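Local coordinates for protein transcriptional regulator, Crp/Fnr family (Eubacterium rectale ATCC 33656, PDB 3DV8) that probably acts as a transcription factor of the Crp/Fnr family, coupling a cyclic nucleotide-binding-type sensor domain to a DNA-binding helix-turn-helix domain, at residues T35-N41 / E92-E96; L47-G53 / D100-I106; Y70-D76 / R132-V136; K146-K150 / T216-S220. One frame throughout, in Å; residues are numbered along the deposited sequence.

Contact 1 (T35-N41 / E92-E96); sequences TIIHNGN and EVTIE
I36 to N39 pair antiparallel with T94 to E96 through a classic beta bulge, at the edge of one sheet of the jelly-roll barrel that forms the cyclic nucleotide-binding domain. Strand 36-39 is outermost in this sheet within the chain, and strand 94-97 separates it from strand 55-60. The bulge sets two residues, I37 and H38, against the single residue I95. I95 O accepts both of their N-H groups, I37 N at 2.9 Å and H38 N at 3.2 Å, while H38 O receives I95 N in return. The chain turns a corner at I37, whose apolar side chain packs on L55 and toward the facing sheet, with CD1 4.0 Å from I95 CG2.

H38 and I95 share one face of the sheet, with I95 CD1 3.9 Å from H38 CB. With CG anti to the backbone N (chi1 -177°), the imidazole of H38 is carried toward V93, and ND1 makes a weak, bent bond to V93 O. On the other face the branched I36 and T94 meet through their CG2 methyls at 3.6 Å, and E96 turns its carboxylate to weak partners on Y58 and R56. G40 donates its N-H to V93 O, and its positive phi (58°) is easiest for a residue without a side chain; a CB would in addition lie too near E92 OE1. Beyond it, N41 N bonds to E92 OE1 at 3.0 Å, meeting the oxygen nearly along its C-O direction.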
# COMPACT_ATOMS: atom_id res chain seq x y z
N THR A 35 22.35 2.37 -10.51
CA THR A 35 22.80 2.68 -9.15
C THR A 35 21.61 2.58 -8.19
O THR A 35 20.55 3.16 -8.45
CB THR A 35 23.38 4.11 -9.00
OG1 THR A 35 24.41 4.34 -9.97
CG2 THR A 35 23.95 4.33 -7.60
N ILE A 36 21.81 1.86 -7.09
CA ILE A 36 20.85 1.76 -5.99
C ILE A 36 21.18 3.00 -5.13
O ILE A 36 22.31 3.17 -4.70
CB ILE A 36 21.00 0.42 -5.21
CG1 ILE A 36 20.76 -0.76 -6.17
CG2 ILE A 36 20.05 0.38 -4.01
CD1 ILE A 36 20.79 -2.15 -5.54
N ILE A 37 20.20 3.90 -4.97
CA ILE A 37 20.35 5.14 -4.17
C ILE A 37 19.81 4.99 -2.75
O ILE A 37 20.21 5.73 -1.85
CB ILE A 37 19.76 6.39 -4.92
CG1 ILE A 37 18.24 6.36 -5.01
CG2 ILE A 37 20.39 6.50 -6.33
CD1 ILE A 37 17.67 7.31 -6.05
N HIS A 38 18.88 4.05 -2.56
CA HIS A 38 18.34 3.68 -1.24
C HIS A 38 18.14 2.15 -1.20
O HIS A 38 17.57 1.58 -2.13
CB HIS A 38 17.05 4.41 -0.96
CG HIS A 38 16.50 4.12 0.39
ND1 HIS A 38 15.41 3.30 0.59
CD2 HIS A 38 16.93 4.48 1.62
CE1 HIS A 38 15.17 3.20 1.88
NE2 HIS A 38 16.08 3.90 2.53
N ASN A 39 18.61 1.51 -0.12
CA ASN A 39 18.54 0.05 0.04
C ASN A 39 18.03 -0.31 1.43
O ASN A 39 18.79 -0.73 2.29
CB ASN A 39 19.93 -0.56 -0.25
CG ASN A 39 19.93 -2.09 -0.31
OD1 ASN A 39 18.94 -2.73 -0.70
ND2 ASN A 39 21.06 -2.68 0.05
N GLY A 40 16.73 -0.10 1.62
CA GLY A 40 16.03 -0.40 2.87
C GLY A 40 16.60 0.33 4.08
O GLY A 40 16.98 1.49 3.97
N ASN A 41 16.71 -0.39 5.20
CA ASN A 41 17.24 0.14 6.47
C ASN A 41 18.74 0.48 6.46
O ASN A 41 19.22 1.11 7.40
CB ASN A 41 16.97 -0.83 7.64
CG ASN A 41 15.48 -1.04 7.91
OD1 ASN A 41 14.64 -0.21 7.55
ND2 ASN A 41 15.16 -2.14 8.57
N GLU A 92 10.61 -1.99 4.23
CA GLU A 92 11.77 -1.50 3.50
C GLU A 92 11.57 -1.65 1.99
O GLU A 92 10.87 -2.55 1.51
CB GLU A 92 13.10 -2.05 4.04
CG GLU A 92 13.08 -3.43 4.67
CD GLU A 92 14.43 -3.89 5.21
OE1 GLU A 92 15.40 -3.10 5.26
OE2 GLU A 92 14.50 -5.08 5.58
N VAL A 93 12.13 -0.68 1.26
CA VAL A 93 12.06 -0.62 -0.20
C VAL A 93 13.45 -0.32 -0.75
O VAL A 93 14.28 0.25 -0.04
CB VAL A 93 11.06 0.49 -0.68
CG1 VAL A 93 9.65 0.22 -0.15
CG2 VAL A 93 11.53 1.90 -0.29
N THR A 94 13.68 -0.74 -2.00
CA THR A 94 14.92 -0.45 -2.71
C THR A 94 14.57 0.55 -3.82
O THR A 94 13.58 0.37 -4.54
CB THR A 94 15.59 -1.73 -3.25
OG1 THR A 94 15.89 -2.59 -2.14
CG2 THR A 94 16.89 -1.42 -4.01
N ILE A 95 15.35 1.63 -3.92
CA ILE A 95 15.16 2.68 -4.92
C ILE A 95 16.44 2.74 -5.76
O ILE A 95 17.55 2.81 -5.19
CB ILE A 95 14.86 4.07 -4.31
CG1 ILE A 95 13.75 3.98 -3.25
CG2 ILE A 95 14.46 5.05 -5.41
CD1 ILE A 95 13.55 5.24 -2.43
N GLU A 96 16.29 2.69 -7.08
CA GLU A 96 17.43 2.74 -8.00
C GLU A 96 17.13 3.58 -9.25
O GLU A 96 15.96 3.74 -9.62
CB GLU A 96 17.84 1.32 -8.40
CG GLU A 96 16.83 0.59 -9.30
CD GLU A 96 17.22 -0.84 -9.63
OE1 GLU A 96 18.07 -1.44 -8.94
OE2 GLU A 96 16.64 -1.37 -10.60

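Contact 2 (L47-G53 / D100-I106); sequences LLLVKSG and DTDLWII
Two antiparallel jelly-roll strands meet here, L47-V50 with L103-I106, and a classic beta bulge interrupts the pairing where K51 and S52 both face D102. D102 O accepts two N-H groups in its carbonyl plane, K51 N at 2.9 Å and S52 N at 3.3 Å, and D102 N returns a bond to S52 O. G53 follows, its backbone angles calling for glycine.

L48, V50, L103 and I105 form one aliphatic face, where L48 CD1 meets L103 CD2 at 3.8 Å and L48 CD2 meets I105 CG1 at 3.7 Å. On the other face the W104 indole and the L49 side chain run out from the sheet together, with L49 CD2 3.6 Å from W104 CE3. K51 methylenes reach the indole, CB lying 4.1 Å from the centroid of the W104 six-membered ring in an off-centre CH-pi contact. A serine in place of W104 would probably leave L49 and the K51 methylenes without their flat apolar partner.

K51 extends onward until NZ bonds to a water, which reaches D102 OD2 weakly, while D102 OD1 accepts from H30. The long lysine thus shields the indole with its carbon chain and keeps its charge hydrated near an acidic partner.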
# COMPACT_ATOMS: atom_id res chain seq x y z
N LEU A 47 15.06 13.20 1.36
CA LEU A 47 14.05 13.33 0.30
C LEU A 47 14.79 13.67 -0.99
O LEU A 47 15.74 14.45 -0.95
CB LEU A 47 12.99 14.40 0.60
CG LEU A 47 11.94 14.03 1.66
CD1 LEU A 47 12.49 14.03 3.10
CD2 LEU A 47 10.78 14.98 1.56
N LEU A 48 14.37 13.06 -2.10
CA LEU A 48 15.00 13.26 -3.41
C LEU A 48 14.03 14.01 -4.32
O LEU A 48 12.88 13.60 -4.43
CB LEU A 48 15.38 11.92 -4.07
CG LEU A 48 16.08 10.85 -3.21
CD1 LEU A 48 16.23 9.55 -3.97
CD2 LEU A 48 17.42 11.34 -2.69
N LEU A 49 14.49 15.10 -4.93
CA LEU A 49 13.72 15.87 -5.91
C LEU A 49 14.39 15.54 -7.25
O LEU A 49 15.58 15.84 -7.46
CB LEU A 49 13.76 17.37 -5.62
CG LEU A 49 12.92 18.29 -6.53
CD1 LEU A 49 11.43 17.95 -6.49
CD2 LEU A 49 13.13 19.77 -6.18
N VAL A 50 13.64 14.88 -8.13
CA VAL A 50 14.16 14.49 -9.44
C VAL A 50 14.12 15.70 -10.38
O VAL A 50 13.04 16.12 -10.80
CB VAL A 50 13.34 13.28 -10.03
CG1 VAL A 50 13.80 12.92 -11.44
CG2 VAL A 50 13.43 12.06 -9.10
N LYS A 51 15.28 16.28 -10.66
CA LYS A 51 15.39 17.38 -11.64
C LYS A 51 15.13 16.79 -13.03
O LYS A 51 14.33 17.33 -13.80
CB LYS A 51 16.77 18.05 -11.62
CG LYS A 51 16.86 19.29 -12.55
CD LYS A 51 18.29 19.76 -12.77
CE LYS A 51 18.35 20.84 -13.84
NZ LYS A 51 19.75 21.24 -14.14
N SER A 52 15.82 15.69 -13.34
CA SER A 52 15.72 15.03 -14.64
C SER A 52 16.17 13.58 -14.56
O SER A 52 17.31 13.32 -14.19
CB SER A 52 16.57 15.80 -15.65
OG SER A 52 16.56 15.18 -16.92
N GLY A 53 15.29 12.64 -14.91
CA GLY A 53 15.60 11.21 -14.88
C GLY A 53 14.44 10.29 -14.53
O GLY A 53 13.26 10.67 -14.65
N ASP A 100 20.02 7.62 -16.29
CA ASP A 100 20.92 8.57 -15.62
C ASP A 100 20.06 9.69 -15.06
O ASP A 100 19.29 10.28 -15.81
CB ASP A 100 21.97 9.17 -16.57
CG ASP A 100 23.03 8.17 -16.99
OD1 ASP A 100 22.99 6.99 -16.59
OD2 ASP A 100 23.93 8.60 -17.74
N THR A 101 20.18 9.97 -13.76
CA THR A 101 19.31 10.93 -13.10
C THR A 101 20.03 12.03 -12.32
O THR A 101 21.00 11.76 -11.60
CB THR A 101 18.34 10.18 -12.15
OG1 THR A 101 17.68 9.14 -12.89
CG2 THR A 101 17.29 11.12 -11.57
N ASP A 102 19.56 13.26 -12.49
CA ASP A 102 20.03 14.44 -11.76
C ASP A 102 19.04 14.68 -10.62
O ASP A 102 17.87 14.96 -10.87
CB ASP A 102 20.09 15.67 -12.67
CG ASP A 102 21.16 15.56 -13.72
OD1 ASP A 102 22.30 15.18 -13.38
OD2 ASP A 102 20.86 15.87 -14.89
N LEU A 103 19.54 14.55 -9.38
CA LEU A 103 18.75 14.71 -8.16
C LEU A 103 19.28 15.83 -7.28
O LEU A 103 20.44 16.23 -7.37
CB LEU A 103 18.84 13.44 -7.28
CG LEU A 103 18.36 12.06 -7.70
CD1 LEU A 103 19.11 11.54 -8.91
CD2 LEU A 103 18.57 11.10 -6.54
N TRP A 104 18.38 16.33 -6.44
CA TRP A 104 18.70 17.19 -5.31
C TRP A 104 18.28 16.35 -4.11
O TRP A 104 17.25 15.65 -4.18
CB TRP A 104 17.89 18.48 -5.29
CG TRP A 104 18.30 19.49 -6.26
CD1 TRP A 104 19.46 20.19 -6.26
CD2 TRP A 104 17.53 19.97 -7.35
NE1 TRP A 104 19.47 21.07 -7.30
CE2 TRP A 104 18.30 20.97 -8.00
CE3 TRP A 104 16.25 19.66 -7.87
CZ2 TRP A 104 17.84 21.66 -9.13
CZ3 TRP A 104 15.80 20.35 -9.00
CH2 TRP A 104 16.60 21.34 -9.62
N ILE A 105 19.07 16.39 -3.04
CA ILE A 105 18.75 15.69 -1.80
C ILE A 105 18.59 16.73 -0.67
O ILE A 105 19.46 17.57 -0.48
CB ILE A 105 19.83 14.67 -1.40
CG1 ILE A 105 20.24 13.78 -2.58
CG2 ILE A 105 19.32 13.82 -0.21
CD1 ILE A 105 21.23 12.68 -2.22
N ILE A 106 17.45 16.69 0.02
CA ILE A 106 17.21 17.50 1.21
C ILE A 106 17.53 16.50 2.33
O ILE A 106 16.81 15.51 2.45
CB ILE A 106 15.74 17.97 1.34
CG1 ILE A 106 15.31 18.80 0.12
CG2 ILE A 106 15.55 18.78 2.63
CD1 ILE A 106 13.84 19.17 0.14
O HOH W 1 21.15 18.88 -14.40

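Contact 3 (Y70-D76 / R132-V136); sequences YRLFDMD and RFSDV
Strand 70-72 and helix 132-136 run at 138° to each other, their axes 9.5 Å apart at closest approach, so that side chains must bridge the gap; the backbones come nearest at Y70 and D135. After the strand, F73 to D76 form a type II turn, and D76 OD2 accepts F73 N with its anti lone pair, which fixes the carboxylate across the turn.

R132 carries the contact. A bend at chi2 (-72°) lets its chain lie across the phenol of Y70, with CD 3.9 Å from the ring centroid in a CH-pi contact over one face. V136 CG2 approaches the same ring at its edge. Farther along, L72 CD2 rests over one face of the guanidinium, 3.5 Å from R132 NE, so that face of the cation is met by a methyl, while NH1 and NH2 are turned to oxygen atoms. NH2 bonds to the carbonyl of M77 and makes a long salt bridge to D76 OD1 at 3.7 Å. NH1 pairs weakly with D135 OD2, one turn along its own helix, at 3.3 Å. An alanine in place of R132 is likely to leave D76 and D135 without the cation they share and to uncover a face of the Y70 ring.

The helix also meets the second subunit, whose F133 stacks on F133 and also packs against R132. A roll strand resting on a long helix that pairs across the dimer is the Crp/Fnr arrangement; in cyclic AMP-binding relatives, the effector lies between roll and helix.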
# COMPACT_ATOMS: atom_id res chain seq x y z
N TYR A 70 6.34 1.52 -7.72
CA TYR A 70 6.03 2.69 -8.54
C TYR A 70 7.32 3.25 -9.12
O TYR A 70 8.42 2.86 -8.72
CB TYR A 70 5.34 3.79 -7.70
CG TYR A 70 6.12 4.19 -6.47
CD1 TYR A 70 7.09 5.21 -6.52
CD2 TYR A 70 5.90 3.55 -5.23
CE1 TYR A 70 7.83 5.57 -5.40
CE2 TYR A 70 6.62 3.91 -4.09
CZ TYR A 70 7.59 4.91 -4.18
OH TYR A 70 8.31 5.28 -3.07
N ARG A 71 7.16 4.18 -10.06
CA ARG A 71 8.27 4.89 -10.69
C ARG A 71 8.12 6.40 -10.42
O ARG A 71 7.01 6.92 -10.33
CB ARG A 71 8.31 4.62 -12.19
CG ARG A 71 8.91 3.27 -12.56
CD ARG A 71 8.60 2.97 -14.02
NE ARG A 71 9.51 2.02 -14.66
CZ ARG A 71 9.32 1.48 -15.87
NH1 ARG A 71 8.20 1.69 -16.58
NH2 ARG A 71 10.23 0.66 -16.38
N LEU A 72 9.27 7.06 -10.28
CA LEU A 72 9.37 8.50 -10.10
C LEU A 72 10.09 9.06 -11.34
O LEU A 72 11.12 8.52 -11.76
CB LEU A 72 10.13 8.83 -8.81
CG LEU A 72 9.58 8.28 -7.49
CD1 LEU A 72 10.53 8.65 -6.37
CD2 LEU A 72 8.17 8.80 -7.18
N PHE A 73 9.54 10.14 -11.91
CA PHE A 73 10.06 10.80 -13.13
C PHE A 73 10.50 12.25 -12.81
O PHE A 73 10.59 12.61 -11.63
CB PHE A 73 8.98 10.77 -14.21
CG PHE A 73 8.53 9.39 -14.57
CD1 PHE A 73 9.26 8.62 -15.48
CD2 PHE A 73 7.38 8.85 -13.99
CE1 PHE A 73 8.85 7.33 -15.82
CE2 PHE A 73 6.95 7.56 -14.32
CZ PHE A 73 7.68 6.79 -15.24
N ASP A 74 10.78 13.05 -13.84
CA ASP A 74 11.16 14.48 -13.68
C ASP A 74 10.10 15.19 -12.84
O ASP A 74 8.92 14.97 -13.06
CB ASP A 74 11.28 15.20 -15.05
CG ASP A 74 12.33 14.58 -15.98
OD1 ASP A 74 12.80 13.45 -15.73
OD2 ASP A 74 12.68 15.22 -17.00
N MSE A 75 10.54 15.99 -11.86
CA MSE A 75 9.69 16.77 -10.92
C MSE A 75 9.03 16.03 -9.75
O MSE A 75 8.51 16.68 -8.85
CB MSE A 75 8.65 17.64 -11.65
CG MSE A 75 9.28 18.74 -12.45
SE MSE A 75 8.03 19.49 -13.66
CE MSE A 75 7.93 17.95 -15.02
N ASP A 76 9.06 14.69 -9.74
CA ASP A 76 8.55 13.92 -8.60
C ASP A 76 9.47 14.08 -7.39
O ASP A 76 10.61 14.54 -7.52
CB ASP A 76 8.42 12.41 -8.92
CG ASP A 76 7.14 12.05 -9.65
OD1 ASP A 76 6.07 12.55 -9.26
OD2 ASP A 76 7.20 11.20 -10.57
N ARG A 132 1.78 7.98 -2.95
CA ARG A 132 2.54 6.72 -3.03
C ARG A 132 1.69 5.54 -2.50
O ARG A 132 1.74 4.44 -3.06
CB ARG A 132 3.89 6.84 -2.29
CG ARG A 132 4.78 8.04 -2.73
CD ARG A 132 5.43 7.92 -4.11
NE ARG A 132 5.90 9.24 -4.60
CZ ARG A 132 5.30 10.00 -5.53
NH1 ARG A 132 4.19 9.61 -6.17
NH2 ARG A 132 5.83 11.17 -5.88
N PHE A 133 0.89 5.80 -1.45
CA PHE A 133 -0.08 4.82 -0.90
C PHE A 133 -1.06 4.48 -2.03
O PHE A 133 -1.30 3.31 -2.30
CB PHE A 133 -0.87 5.41 0.29
CG PHE A 133 -1.48 4.39 1.25
CD1 PHE A 133 -1.86 3.09 0.87
CD2 PHE A 133 -1.78 4.80 2.55
CE1 PHE A 133 -2.44 2.22 1.78
CE2 PHE A 133 -2.37 3.94 3.47
CZ PHE A 133 -2.71 2.65 3.09
N SER A 134 -1.59 5.52 -2.70
CA SER A 134 -2.51 5.33 -3.84
C SER A 134 -1.84 4.54 -4.98
O SER A 134 -2.49 3.66 -5.54
CB SER A 134 -3.06 6.66 -4.36
OG SER A 134 -3.73 7.39 -3.34
N ASP A 135 -0.56 4.83 -5.30
CA ASP A 135 0.20 4.09 -6.34
C ASP A 135 0.25 2.59 -6.00
O ASP A 135 -0.06 1.74 -6.85
CB ASP A 135 1.67 4.58 -6.46
CG ASP A 135 1.80 6.00 -7.00
OD1 ASP A 135 0.88 6.49 -7.68
OD2 ASP A 135 2.86 6.63 -6.77
N VAL A 136 0.63 2.29 -4.76
CA VAL A 136 0.67 0.91 -4.26
C VAL A 136 -0.73 0.25 -4.22
O VAL A 136 -0.83 -0.96 -4.41
CB VAL A 136 1.38 0.86 -2.88
CG1 VAL A 136 1.22 -0.48 -2.24
CG2 VAL A 136 2.87 1.22 -3.04

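Contact 4 (K146-K150 / T216-S220); sequences KSLDK and TLQRS
K146 NZ donates to Q218 O at 2.7 Å, and S220 O lies 2.8 Å from the same ammonium nitrogen. A lysine suits this spot because Q218 sits too near the chain end for its carbonyl to find an N-H one turn ahead; the side chain, bent at its last torsion (chi4 -68°), supplies a donor instead. K150 lies against the same helix end with its methylenes, CG and CD passing L217 O and CD also nearing S220. Its NZ stays 4.4 Å from S220 OXT, beyond a salt bridge. D149 crosses L217 at about a right angle, its OD2 in van der Waals contact with L217 CD2 at 3.4 Å, while its OD1 turns to S147.

In the next shell S147 stands at the N-cap position of helix 148-163, but its side chain makes no capping bond; OG instead ties K150 to D149, accepting from K150 NZ at 3.1 Å and donating to D149 OD1 at 2.7 Å. S220 OG returns to T216 O, fastening the last residue to its helix. Q218 NE2 bonds to S154. L217 also packs on A153, F193 and L198, seating helix 211-219 between helices 148-163 and 183-195 of the Crp-like helix-turn-helix domain.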
# COMPACT_ATOMS: atom_id res chain seq x y z
N LYS A 146 -6.31 -8.39 -12.29
CA LYS A 146 -5.85 -8.58 -13.68
C LYS A 146 -4.83 -9.72 -13.85
O LYS A 146 -3.83 -9.78 -13.15
CB LYS A 146 -5.37 -7.25 -14.26
CG LYS A 146 -6.56 -6.28 -14.50
CD LYS A 146 -6.17 -4.94 -15.14
CE LYS A 146 -7.41 -4.17 -15.65
NZ LYS A 146 -8.10 -4.84 -16.81
N SER A 147 -5.14 -10.64 -14.78
CA SER A 147 -4.26 -11.78 -15.13
C SER A 147 -2.94 -11.32 -15.78
O SER A 147 -2.85 -10.20 -16.29
CB SER A 147 -4.99 -12.76 -16.04
OG SER A 147 -5.58 -12.08 -17.13
N LEU A 148 -1.94 -12.22 -15.77
CA LEU A 148 -0.56 -11.90 -16.20
C LEU A 148 -0.45 -11.39 -17.64
O LEU A 148 0.31 -10.47 -17.89
CB LEU A 148 0.39 -13.08 -15.94
CG LEU A 148 1.91 -12.84 -16.08
CD1 LEU A 148 2.44 -11.74 -15.16
CD2 LEU A 148 2.65 -14.14 -15.82
N ASP A 149 -1.22 -11.98 -18.56
CA ASP A 149 -1.27 -11.51 -19.96
C ASP A 149 -1.66 -10.02 -20.04
O ASP A 149 -1.05 -9.25 -20.79
CB ASP A 149 -2.19 -12.38 -20.86
CG ASP A 149 -3.65 -12.43 -20.40
OD1 ASP A 149 -3.92 -12.35 -19.18
OD2 ASP A 149 -4.54 -12.57 -21.27
N LYS A 150 -2.65 -9.61 -19.23
CA LYS A 150 -3.10 -8.22 -19.20
C LYS A 150 -2.07 -7.28 -18.60
O LYS A 150 -1.88 -6.16 -19.09
CB LYS A 150 -4.44 -8.10 -18.47
CG LYS A 150 -5.55 -8.84 -19.19
CD LYS A 150 -6.94 -8.46 -18.71
CE LYS A 150 -7.54 -9.44 -17.74
NZ LYS A 150 -8.04 -10.69 -18.42
N THR A 216 -6.38 -3.34 -25.81
CA THR A 216 -7.62 -4.08 -25.54
C THR A 216 -7.42 -5.26 -24.55
O THR A 216 -8.37 -5.63 -23.86
CB THR A 216 -8.40 -4.45 -26.83
OG1 THR A 216 -7.60 -5.27 -27.67
CG2 THR A 216 -8.81 -3.19 -27.59
N LEU A 217 -6.20 -5.83 -24.46
CA LEU A 217 -5.87 -6.83 -23.40
C LEU A 217 -5.86 -6.15 -22.04
O LEU A 217 -6.57 -6.57 -21.15
CB LEU A 217 -4.51 -7.53 -23.58
CG LEU A 217 -4.46 -8.93 -24.17
CD1 LEU A 217 -3.00 -9.35 -24.30
CD2 LEU A 217 -5.23 -9.89 -23.27
N GLN A 218 -5.04 -5.10 -21.92
CA GLN A 218 -4.92 -4.26 -20.70
C GLN A 218 -6.31 -3.91 -20.11
O GLN A 218 -6.54 -4.06 -18.91
CB GLN A 218 -4.18 -2.95 -21.06
CG GLN A 218 -4.01 -1.90 -19.95
CD GLN A 218 -3.47 -0.58 -20.48
OE1 GLN A 218 -3.99 -0.02 -21.46
NE2 GLN A 218 -2.43 -0.06 -19.83
N ARG A 219 -7.20 -3.47 -20.99
CA ARG A 219 -8.56 -3.06 -20.64
C ARG A 219 -9.49 -4.23 -20.32
O ARG A 219 -10.40 -4.04 -19.51
CB ARG A 219 -9.17 -2.21 -21.76
CG ARG A 219 -8.39 -0.94 -22.10
CD ARG A 219 -8.70 0.23 -21.24
NE ARG A 219 -7.79 1.33 -21.55
CZ ARG A 219 -7.89 2.58 -21.08
NH1 ARG A 219 -8.89 2.94 -20.26
NH2 ARG A 219 -6.97 3.49 -21.44
N SER A 220 -9.29 -5.40 -20.94
CA SER A 220 -10.14 -6.61 -20.70
C SER A 220 -10.30 -7.02 -19.22
O SER A 220 -9.51 -6.69 -18.33
CB SER A 220 -9.64 -7.83 -21.49
OG SER A 220 -9.77 -7.64 -22.88
OXT SER A 220 -11.28 -7.71 -18.91

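How the contacts relate
Contacts 1 and 2 belong to the two facing sheets of one jelly roll, their centres about 14 Å apart, and they meet where I37 packs on L48 and L103. Their strands alternate along the chain, as do those of contact 3, which takes the far edge strand of contact 1's sheet. Contact 3 touches contact 2 through the turn at D74 and M75, about 13 Å away between centres, and joins the roll to helix 119-145. That helix leads into helix 148-163 and contact 4, the last, about 22 Å from contact 3 and 30 Å or more from the others. The long helix thus links the probable sensor roll, the dimer interface and the probable DNA-binding domain.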